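Putative amidohydrolase (Unidentified, PDB 3FEQ) probably acts as a zinc-dependent prolidase of the amidohydrolase superfamily, cleaving dipeptides that carry proline at their C-terminal end. Local coordinates at residues E172-A177 / R215-E220; K134-T139 / R166-V171. One frame throughout, in Å; residues are numbered along the deposited sequence.

Interaction 1: E172-A177 / R215-E220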
loop_
_atom_site.group_PDB
_atom_site.type_symbol
_atom_site.label_atom_id
_atom_site.label_comp_id
_atom_site.label_asym_id
_atom_site.label_seq_id
_atom_site.Cartn_x
_atom_site.Cartn_y
_atom_site.Cartn_z
ATOM N N GLU C 172 -13.143 11.906 11.870
ATOM C CA GLU C 172 -12.187 12.499 10.962
ATOM C C GLU C 172 -12.577 12.179 9.523
ATOM O O GLU C 172 -12.447 13.024 8.636
ATOM C CB GLU C 172 -10.763 12.040 11.273
ATOM C CG GLU C 172 -10.297 12.362 12.701
ATOM C CD GLU C 172 -10.189 13.868 13.006
ATOM O OE1 GLU C 172 -9.590 14.222 14.044
ATOM O OE2 GLU C 172 -10.695 14.703 12.220
ATOM N N GLY C 173 -13.129 10.989 9.320
ATOM C CA GLY C 173 -13.471 10.534 7.993
ATOM C C GLY C 173 -14.482 11.459 7.371
ATOM O O GLY C 173 -14.287 11.928 6.233
ATOM N N VAL C 174 -15.534 11.765 8.134
ATOM C CA VAL C 174 -16.589 12.627 7.624
ATOM C C VAL C 174 -16.054 14.043 7.437
ATOM O O VAL C 174 -16.394 14.736 6.461
ATOM C CB VAL C 174 -17.873 12.601 8.490
ATOM C CG1 VAL C 174 -18.517 11.221 8.459
ATOM C CG2 VAL C 174 -17.605 13.041 9.925
ATOM N N ARG C 175 -15.129 14.427 8.307
ATOM C CA ARG C 175 -14.638 15.806 8.320
ATOM C C ARG C 175 -13.920 16.045 7.017
ATOM O O ARG C 175 -14.227 16.990 6.293
ATOM C CB ARG C 175 -13.659 16.022 9.476
ATOM C CG ARG C 175 -13.961 17.245 10.319
ATOM C CD ARG C 175 -12.714 17.795 10.978
ATOM N NE ARG C 175 -12.412 17.186 12.272
ATOM C CZ ARG C 175 -13.101 17.399 13.395
ATOM N NH1 ARG C 175 -12.715 16.831 14.534
ATOM N NH2 ARG C 175 -14.185 18.153 13.382
ATOM N N LEU C 176 -12.961 15.159 6.740
ATOM C CA LEU C 176 -12.279 15.093 5.473
ATOM C C LEU C 176 -13.246 14.986 4.292
ATOM O O LEU C 176 -13.182 15.804 3.371
ATOM C CB LEU C 176 -11.290 13.934 5.479
ATOM C CG LEU C 176 -10.441 13.807 4.222
ATOM C CD1 LEU C 176 -9.637 15.078 3.992
ATOM C CD2 LEU C 176 -9.539 12.617 4.376
ATOM N N ALA C 177 -14.196 14.055 4.335
ATOM C CA ALA C 177 -15.165 13.996 3.216
ATOM C C ALA C 177 -15.924 15.299 2.950
ATOM O O ALA C 177 -16.122 15.664 1.793
ATOM C CB ALA C 177 -16.113 12.845 3.354
ATOM N N ARG C 215 -22.327 16.091 14.083
ATOM C CA ARG C 215 -21.957 17.408 14.539
ATOM C C ARG C 215 -20.651 17.882 13.893
ATOM O O ARG C 215 -20.543 19.045 13.524
ATOM C CB ARG C 215 -21.899 17.449 16.060
ATOM C CG ARG C 215 -22.250 18.785 16.642
ATOM C CD ARG C 215 -22.047 18.752 18.147
ATOM N NE ARG C 215 -22.457 17.464 18.698
ATOM C CZ ARG C 215 -23.667 17.207 19.187
ATOM N NH1 ARG C 215 -24.588 18.164 19.226
ATOM N NH2 ARG C 215 -23.949 15.994 19.650
ATOM N N ALA C 216 -19.699 16.974 13.678
ATOM C CA ALA C 216 -18.488 17.315 12.902
ATOM C C ALA C 216 -18.833 17.772 11.476
ATOM O O ALA C 216 -18.353 18.807 11.024
ATOM C CB ALA C 216 -17.497 16.159 12.888
ATOM N N ILE C 217 -19.752 17.047 10.835
ATOM C CA ILE C 217 -20.275 17.360 9.491
ATOM C C ILE C 217 -20.897 18.739 9.399
ATOM O O ILE C 217 -20.657 19.481 8.442
ATOM C CB ILE C 217 -21.373 16.330 9.070
ATOM C CG1 ILE C 217 -20.779 14.950 8.860
ATOM C CG2 ILE C 217 -22.117 16.768 7.834
ATOM C CD1 ILE C 217 -21.814 13.883 8.886
ATOM N N VAL C 218 -21.710 19.070 10.396
ATOM C CA VAL C 218 -22.410 20.350 10.457
ATOM C C VAL C 218 -21.378 21.460 10.570
ATOM O O VAL C 218 -21.404 22.410 9.802
ATOM C CB VAL C 218 -23.387 20.386 11.668
ATOM C CG1 VAL C 218 -23.797 21.785 11.987
ATOM C CG2 VAL C 218 -24.631 19.535 11.398
ATOM N N ASP C 219 -20.420 21.291 11.473
ATOM C CA ASP C 219 -19.360 22.281 11.661
ATOM C C ASP C 219 -18.609 22.574 10.368
ATOM O O ASP C 219 -18.475 23.721 9.978
ATOM C CB ASP C 219 -18.371 21.848 12.749
ATOM C CG ASP C 219 -19.011 21.755 14.135
ATOM O OD1 ASP C 219 -20.159 22.224 14.308
ATOM O OD2 ASP C 219 -18.358 21.207 15.055
ATOM N N GLU C 220 -18.142 21.535 9.691
ATOM C CA GLU C 220 -17.369 21.723 8.471
ATOM C C GLU C 220 -18.181 22.415 7.384
ATOM O O GLU C 220 -17.681 23.300 6.675
ATOM C CB GLU C 220 -16.838 20.395 7.979
ATOM C CG GLU C 220 -15.834 19.786 8.918
ATOM C CD GLU C 220 -14.644 20.692 9.150
ATOM O OE1 GLU C 220 -14.072 21.207 8.152
ATOM O OE2 GLU C 220 -14.293 20.886 10.335
#

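Interaction 2: K134-T139 / R166-V171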
loop_
_atom_site.group_PDB
_atom_site.type_symbol
_atom_site.label_atom_id
_atom_site.label_comp_id
_atom_site.label_asym_id
_atom_site.label_seq_id
_atom_site.Cartn_x
_atom_site.Cartn_y
_atom_site.Cartn_z
ATOM N N LYS C 134 -21.789 14.263 -3.414
ATOM C CA LYS C 134 -22.274 12.942 -3.066
ATOM C C LYS C 134 -22.780 12.896 -1.644
ATOM O O LYS C 134 -22.178 13.457 -0.736
ATOM C CB LYS C 134 -21.188 11.899 -3.246
ATOM C CG LYS C 134 -20.378 12.086 -4.471
ATOM C CD LYS C 134 -19.852 10.753 -4.966
ATOM C CE LYS C 134 -20.660 10.233 -6.144
ATOM N NZ LYS C 134 -20.648 11.155 -7.311
ATOM N N ALA C 135 -23.897 12.215 -1.457
ATOM C CA ALA C 135 -24.465 12.052 -0.136
ATOM C C ALA C 135 -23.472 11.297 0.727
ATOM O O ALA C 135 -22.844 10.341 0.277
ATOM C CB ALA C 135 -25.770 11.297 -0.224
ATOM N N LEU C 136 -23.292 11.758 1.955
ATOM C CA LEU C 136 -22.514 10.995 2.910
ATOM C C LEU C 136 -23.354 9.893 3.546
ATOM O O LEU C 136 -24.518 10.099 3.851
ATOM C CB LEU C 136 -21.943 11.920 3.961
ATOM C CG LEU C 136 -21.066 13.030 3.394
ATOM C CD1 LEU C 136 -20.364 13.721 4.551
ATOM C CD2 LEU C 136 -20.059 12.483 2.393
ATOM N N SER C 137 -22.784 8.702 3.683
ATOM C CA SER C 137 -23.481 7.598 4.316
ATOM C C SER C 137 -22.487 6.774 5.103
ATOM O O SER C 137 -21.325 6.690 4.725
ATOM C CB SER C 137 -24.197 6.724 3.296
ATOM O OG SER C 137 -24.735 5.568 3.919
ATOM N N GLN C 138 -22.925 6.244 6.245
ATOM C CA GLN C 138 -22.123 5.290 7.005
ATOM C C GLN C 138 -22.174 3.944 6.301
ATOM O O GLN C 138 -22.929 3.757 5.349
ATOM C CB GLN C 138 -22.632 5.150 8.444
ATOM C CG GLN C 138 -24.108 4.847 8.548
ATOM C CD GLN C 138 -24.419 3.952 9.717
ATOM O OE1 GLN C 138 -24.674 4.422 10.824
ATOM N NE2 GLN C 138 -24.401 2.648 9.479
ATOM N N THR C 139 -21.350 3.020 6.761
ATOM C CA THR C 139 -21.353 1.674 6.234
ATOM C C THR C 139 -22.702 1.022 6.505
ATOM O O THR C 139 -23.257 1.148 7.595
ATOM C CB THR C 139 -20.194 0.841 6.841
ATOM O OG1 THR C 139 -18.941 1.443 6.493
ATOM C CG2 THR C 139 -20.210 -0.575 6.305
ATOM N N ARG C 166 -21.485 8.332 -1.142
ATOM C CA ARG C 166 -20.239 7.669 -0.755
ATOM C C ARG C 166 -20.316 7.143 0.695
ATOM O O ARG C 166 -20.996 7.712 1.551
ATOM C CB ARG C 166 -19.069 8.649 -0.879
ATOM C CG ARG C 166 -19.299 9.990 -0.171
ATOM C CD ARG C 166 -18.167 10.980 -0.430
ATOM N NE ARG C 166 -16.873 10.455 -0.008
ATOM C CZ ARG C 166 -15.758 11.180 0.064
ATOM N NH1 ARG C 166 -15.767 12.469 -0.257
ATOM N NH2 ARG C 166 -14.636 10.619 0.476
ATOM N N VAL C 167 -19.607 6.060 0.969
ATOM C CA VAL C 167 -19.538 5.551 2.317
ATOM C C VAL C 167 -18.321 6.111 3.045
ATOM O O VAL C 167 -17.184 5.948 2.612
ATOM C CB VAL C 167 -19.490 4.021 2.332
ATOM C CG1 VAL C 167 -19.615 3.518 3.769
ATOM C CG2 VAL C 167 -20.617 3.449 1.463
ATOM N N VAL C 168 -18.568 6.799 4.143
ATOM C CA VAL C 168 -17.504 7.245 5.022
ATOM C C VAL C 168 -18.000 7.124 6.435
ATOM O O VAL C 168 -19.154 7.421 6.729
ATOM C CB VAL C 168 -17.119 8.727 4.817
ATOM C CG1 VAL C 168 -16.052 8.866 3.769
ATOM C CG2 VAL C 168 -18.325 9.571 4.491
ATOM N N ASP C 169 -17.103 6.694 7.304
ATOM C CA ASP C 169 -17.409 6.514 8.697
ATOM C C ASP C 169 -16.353 7.249 9.494
ATOM O O ASP C 169 -15.218 7.445 9.019
ATOM C CB ASP C 169 -17.393 5.022 9.050
ATOM C CG ASP C 169 -18.294 4.193 8.145
ATOM O OD1 ASP C 169 -19.438 3.880 8.571
ATOM O OD2 ASP C 169 -17.849 3.864 7.013
ATOM N N GLY C 170 -16.736 7.679 10.693
ATOM C CA GLY C 170 -15.774 8.204 11.635
ATOM C C GLY C 170 -15.696 9.703 11.596
ATOM O O GLY C 170 -15.971 10.322 10.569
ATOM N N VAL C 171 -15.310 10.289 12.720
ATOM C CA VAL C 171 -15.341 11.733 12.867
ATOM C C VAL C 171 -14.364 12.415 11.948
ATOM O O VAL C 171 -14.706 13.407 11.316
ATOM C CB VAL C 171 -15.028 12.160 14.296
ATOM C CG1 VAL C 171 -14.753 13.636 14.342
ATOM C CG2 VAL C 171 -16.182 11.784 15.215
#

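Interaction 1: E172-A177 / R215-E220
Val174 and Ile217 meet at about a right angle on the inner side of two neighbouring helices, 171-184 and 211-223. The axes of segments 172-177 and 215-220 approach to 8.7 Å and run nearly parallel, 24° apart. This inner side is apolar and closely packed throughout. The CB of Val174 rests 3.8 Å from CG1 of Ile217, whose chi1 of -67° swings that branch away from its own carbonyl carbon and over the valine. Beneath, Ile217 also touches Ile189 and Ile191 of strand 189-192 and Val228 of strand 228-234, so the apolar seam continues down onto the sheet, while Tyr209 adjoins Val174. The CB of Ala216 sits between the two halves of the contact, 4.3 Å from CG2 of Val174 on one side and near Arg175 on the other.

On the polar side the aliphatic parts are just as close, and it is the charged tips that are loose. Arg175 lays its stem against Glu220, CG to CG 3.5 Å, and CD of Arg175 lies 3.5 Å from OE2 of Glu220. A bend at chi3 (-88°) turns the guanidinium toward Ala216, leaving NH2 of Arg175 3.9 Å from CB of Ala216 and 4.1 Å from OE2 of Glu220, too far for a salt bridge. NE of Arg175 instead bonds OE2 of Glu172, one turn back on the same helix, at 3.0 Å. Ser210 of a second subunit packs on both Arg175 and Glu220, whereas Asp219 remains exposed.

The arrangement is two adjacent outer helices of a TIM-barrel-type domain docked side by side. Apolar packing joins them, together with a salt bridge from Glu220 to Arg179, farther along helix 171-184; the unbonded Arg175-Glu220 pair would probably add a mild attraction.

Interaction 2: K134-T139 / R166-V171
Asp169 grips Thr139 with both carboxylate oxygens where two short parallel strands, 135-137 and 165-167, run out into loop. OD1 of Asp169 takes the backbone N of Thr139 on its syn lone pair, 2.8 Å away and nearly straight (169°), while OD2 of Asp169 accepts from OG1 of Thr139 at 2.7 Å, on its syn side but tilted 32° out of the carboxylate plane. OD1 also forms a salt bridge with Arg179 of a third subunit, so this clasp lies at a subunit interface.

Upstream, the strands are stitched by three backbone bonds: Arg166 N to Ala135 O, Ser137 N to Arg166 O, and Val168 N to Ser137 O.

Arg166 buries more of itself in the contact than any other residue. From CB, a chi1 of 51° folds CG back over its own main chain, where CG of Arg166 lies 3.6 Å from the O of Ala135 and 3.7 Å from CD2 of Leu136. CD of Arg166 stays 3.7 Å from CD2 of Leu136 as the two chains run alongside each other. After a bend at chi3 the guanidinium passes CD2 of Leu136 obliquely, and NH1 ends in salt bridges with Glu180 and Glu181 of helix 171-184.

Strand 135-137 also bonds through Leu136 to Lys190 and Met192 of strand 189-192, which puts it between that strand and 165-167. Ala135 faces inward, its side chain about 7 Å from a bound zinc ion, whereas Leu136, Arg166 and Val168 press outward on Ala177 of helix 171-184.

How the interactions relate
Reading from the N terminus, strand 135-137 comes first; a helix-free loop follows and returns at 166-171, where interaction 2 closes it. Gly170 then occupies the N-cap position of helix 171-184, so the chain passes straight into interaction 1. From 172-177 it runs down the helix, through strand 189-192, and back out to helix 211-223, closing the second loop at 215-220. The two closures are in series, neither nested nor crossed, with centres 10 Å apart. They touch directly: CB of Ala177 packs 3.6 Å from NH1 of Arg166, and Ala216 meets Val171. Together they tie two outer helices to the strands beside the zinc site.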